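Local atomic coordinates of cytosine-specific methyltransferase (Escherichia coli O157:H7 EDL933, PDB entry 3G7U), a protein that probably methylates carbon 5 of cytosine in DNA, using S-adenosyl-L-methionine as the methyl donor. Residues 156-164 / 286-294. Numbering follows the deposited sequence. Where two conformers were deposited one is given.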
loop_
_atom_site.group_PDB
_atom_site.type_symbol
_atom_site.label_atom_id
_atom_site.label_comp_id
_atom_site.label_asym_id
_atom_site.label_seq_id
_atom_site.Cartn_x
_atom_site.Cartn_y
_atom_site.Cartn_z
ATOM N N TYR A 156 -2.219 -6.885 -11.855
ATOM C CA TYR A 156 -1.275 -7.662 -11.042
ATOM C C TYR A 156 -1.940 -8.590 -10.056
ATOM O O TYR A 156 -1.271 -9.224 -9.228
ATOM C CB TYR A 156 -0.272 -6.753 -10.330
ATOM C CG TYR A 156 0.631 -6.053 -11.300
ATOM C CD1 TYR A 156 1.913 -6.540 -11.562
ATOM C CD2 TYR A 156 0.204 -4.918 -11.979
ATOM C CE1 TYR A 156 2.751 -5.897 -12.474
ATOM C CE2 TYR A 156 1.030 -4.256 -12.880
ATOM C CZ TYR A 156 2.293 -4.761 -13.130
ATOM O OH TYR A 156 3.102 -4.106 -14.008
ATOM N N GLY A 157 -3.254 -8.732 -10.173
ATOM C CA GLY A 157 -3.942 -9.726 -9.366
ATOM C C GLY A 157 -4.429 -9.130 -8.048
ATOM O O GLY A 157 -4.732 -9.877 -7.136
ATOM N N ALA A 158 -4.493 -7.817 -7.928
ATOM C CA ALA A 158 -5.223 -7.173 -6.846
ATOM C C ALA A 158 -6.665 -6.907 -7.227
ATOM O O ALA A 158 -6.932 -6.683 -8.339
ATOM C CB ALA A 158 -4.580 -5.928 -6.483
ATOM N N PRO A 159 -7.593 -6.915 -6.286
ATOM C CA PRO A 159 -9.002 -6.813 -6.639
ATOM C C PRO A 159 -9.485 -5.410 -6.849
ATOM O O PRO A 159 -10.590 -5.161 -6.585
ATOM C CB PRO A 159 -9.706 -7.383 -5.421
ATOM C CG PRO A 159 -8.739 -8.141 -4.728
ATOM C CD PRO A 159 -7.430 -7.514 -4.964
ATOM N N THR A 160 -8.642 -4.502 -7.266
ATOM C CA THR A 160 -9.036 -3.127 -7.407
ATOM C C THR A 160 -8.428 -2.554 -8.663
ATOM O O THR A 160 -7.386 -2.959 -9.049
ATOM C CB THR A 160 -8.569 -2.309 -6.202
ATOM O OG1 THR A 160 -8.872 -0.950 -6.372
ATOM C CG2 THR A 160 -7.130 -2.434 -6.024
ATOM N N ILE A 161 -9.118 -1.611 -9.280
ATOM C CA ILE A 161 -8.650 -1.076 -10.559
ATOM C C ILE A 161 -7.874 0.230 -10.401
ATOM O O ILE A 161 -7.661 0.929 -11.393
ATOM C CB ILE A 161 -9.813 -0.887 -11.620
ATOM C CG1 ILE A 161 -10.933 0.010 -11.084
ATOM C CG2 ILE A 161 -10.362 -2.220 -12.054
ATOM C CD1 ILE A 161 -11.692 0.776 -12.135
ATOM N N ARG A 162 -7.441 0.574 -9.189
ATOM C CA ARG A 162 -6.762 1.845 -8.965
ATOM C C ARG A 162 -5.466 1.944 -9.784
ATOM O O ARG A 162 -4.774 0.948 -9.961
ATOM C CB ARG A 162 -6.523 2.107 -7.465
ATOM C CG ARG A 162 -5.532 1.189 -6.740
ATOM C CD ARG A 162 -4.945 1.907 -5.507
ATOM N NE ARG A 162 -5.871 1.932 -4.374
ATOM C CZ ARG A 162 -5.884 2.862 -3.417
ATOM N NH1 ARG A 162 -6.768 2.780 -2.429
ATOM N NH2 ARG A 162 -5.027 3.882 -3.438
ATOM N N THR A 163 -5.160 3.134 -10.287
ATOM C CA THR A 163 -3.932 3.308 -11.050
ATOM C C THR A 163 -2.893 4.054 -10.210
ATOM O O THR A 163 -3.235 4.825 -9.320
ATOM C CB THR A 163 -4.151 4.019 -12.400
ATOM O OG1 THR A 163 -4.716 5.305 -12.168
ATOM C CG2 THR A 163 -5.102 3.231 -13.292
ATOM N N ARG A 164 -1.616 3.819 -10.521
ATOM C CA ARG A 164 -0.493 4.333 -9.731
ATOM C C ARG A 164 0.655 4.588 -10.692
ATOM O O ARG A 164 0.832 3.793 -11.591
ATOM C CB ARG A 164 -0.027 3.230 -8.770
ATOM C CG ARG A 164 0.537 3.708 -7.449
ATOM C CD ARG A 164 -0.577 3.923 -6.436
ATOM N NE ARG A 164 -0.147 4.745 -5.313
ATOM C CZ ARG A 164 -0.917 5.049 -4.273
ATOM N NH1 ARG A 164 -0.445 5.800 -3.291
ATOM N NH2 ARG A 164 -2.160 4.601 -4.207
ATOM N N ASP A 286 -19.658 -4.729 -7.855
ATOM C CA ASP A 286 -20.068 -5.821 -8.723
ATOM C C ASP A 286 -19.205 -6.984 -8.328
ATOM O O ASP A 286 -17.961 -6.895 -8.377
ATOM C CB ASP A 286 -19.845 -5.408 -10.192
ATOM C CG ASP A 286 -20.182 -6.520 -11.213
ATOM O OD1 ASP A 286 -20.406 -7.714 -10.886
ATOM O OD2 ASP A 286 -20.167 -6.166 -12.411
ATOM N N PRO A 287 -19.839 -8.103 -7.943
ATOM C CA PRO A 287 -19.086 -9.278 -7.495
ATOM C C PRO A 287 -18.154 -9.886 -8.554
ATOM O O PRO A 287 -17.170 -10.549 -8.204
ATOM C CB PRO A 287 -20.179 -10.278 -7.102
ATOM C CG PRO A 287 -21.408 -9.790 -7.744
ATOM C CD PRO A 287 -21.299 -8.327 -7.921
ATOM N N ASN A 288 -18.489 -9.688 -9.832
ATOM C CA ASN A 288 -17.643 -10.161 -10.938
ATOM C C ASN A 288 -16.784 -9.041 -11.528
ATOM O O ASN A 288 -16.168 -9.205 -12.575
ATOM C CB ASN A 288 -18.516 -10.815 -12.022
ATOM C CG ASN A 288 -19.251 -12.053 -11.511
ATOM O OD1 ASN A 288 -18.647 -12.992 -10.966
ATOM N ND2 ASN A 288 -20.561 -12.057 -11.680
ATOM N N GLY A 289 -16.764 -7.901 -10.847
ATOM C CA GLY A 289 -15.956 -6.754 -11.236
ATOM C C GLY A 289 -14.865 -6.551 -10.193
ATOM O O GLY A 289 -14.541 -7.466 -9.469
ATOM N N PHE A 290 -14.315 -5.349 -10.136
ATOM C CA PHE A 290 -13.259 -5.001 -9.191
ATOM C C PHE A 290 -13.671 -3.784 -8.390
ATOM O O PHE A 290 -14.609 -3.041 -8.752
ATOM C CB PHE A 290 -11.958 -4.684 -9.952
ATOM C CG PHE A 290 -11.535 -5.759 -10.912
ATOM C CD1 PHE A 290 -10.842 -6.872 -10.465
ATOM C CD2 PHE A 290 -11.839 -5.659 -12.273
ATOM C CE1 PHE A 290 -10.457 -7.899 -11.346
ATOM C CE2 PHE A 290 -11.460 -6.682 -13.170
ATOM C CZ PHE A 290 -10.759 -7.791 -12.705
ATOM N N CYS A 291 -12.946 -3.536 -7.307
ATOM C CA CYS A 291 -13.239 -2.405 -6.454
ATOM C C CYS A 291 -12.739 -1.141 -7.151
ATOM O O CYS A 291 -11.581 -1.098 -7.567
ATOM C CB CYS A 291 -12.559 -2.614 -5.094
ATOM S SG CYS A 291 -12.920 -1.352 -3.872
ATOM N N PRO A 292 -13.591 -0.113 -7.301
ATOM C CA PRO A 292 -13.098 1.132 -7.917
ATOM C C PRO A 292 -12.044 1.808 -7.013
ATOM O O PRO A 292 -11.759 1.299 -5.924
ATOM C CB PRO A 292 -14.351 2.015 -8.028
ATOM C CG PRO A 292 -15.499 1.198 -7.616
ATOM C CD PRO A 292 -15.001 -0.017 -6.885
ATOM N N THR A 293 -11.461 2.922 -7.438
ATOM C CA THR A 293 -10.470 3.605 -6.579
ATOM C C THR A 293 -10.999 3.919 -5.148
ATOM O O THR A 293 -11.938 4.713 -4.983
ATOM C CB THR A 293 -9.911 4.891 -7.246
ATOM O OG1 THR A 293 -9.559 4.611 -8.611
ATOM C CG2 THR A 293 -8.665 5.413 -6.486
ATOM N N LEU A 294 -10.396 3.278 -4.137
ATOM C CA LEU A 294 -10.804 3.428 -2.724
ATOM C C LEU A 294 -10.526 4.818 -2.131
ATOM O O LEU A 294 -9.531 5.464 -2.461
ATOM C CB LEU A 294 -10.172 2.328 -1.839
ATOM C CG LEU A 294 -10.850 0.944 -1.816
ATOM C CD1 LEU A 294 -9.947 -0.149 -1.238
ATOM C CD2 LEU A 294 -12.175 0.998 -1.049
HETATM O O HOH W 1 -8.428 1.055 -4.441
#
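T160 and C291 face each other as a single parallel beta bridge, which joins the run leading into strand 163-171 of the Rossmann-like methyltransferase sheet to the long loop between helices 262-269 and 321-328. The T-I-R-T-R run of 160-164 is consistent with the Q-x-R-x-R signature of motif VIII of C5-methyltransferases, with threonine in the glutamine position. C291 bonds to the residues on both sides of T160, the evidence for a parallel pair: C291 N donates to P159 O (3.0 Å, nearly straight at 174°), and I161 N donates to C291 O (3.0 Å), almost along the C=O axis. This carbonyl is gripped twice, because T160 OG1 also donates to C291 O at 3.0 Å, from 41° above the carbonyl plane. Although T160 CB points away from 286-294, a chi1 of 176° sets the hydroxyl opposite T160 N, where it reaches C291 O. The tight part is buried, with P159 and C291 both resting on L327 of helix 321-328.

Two places are looser. The CG2 branch of exposed I161 lies 3.6 Å from F290 CB and also meets the ring obliquely, the two side chains crossing at about a right angle. Beyond C291, T293 and L294 are poorly ordered, and 295-307 are not modelled. Their partner R162 is buried; of its two modelled conformers, the one described brings NH1 3.5 Å from L294 CB, while NH2 donates to G348 O. One water joins ordered and disordered parts, donating to T160 OG1 (2.8 Å) and accepting from R162 NE (2.7 Å) and L294 N (3.0 Å).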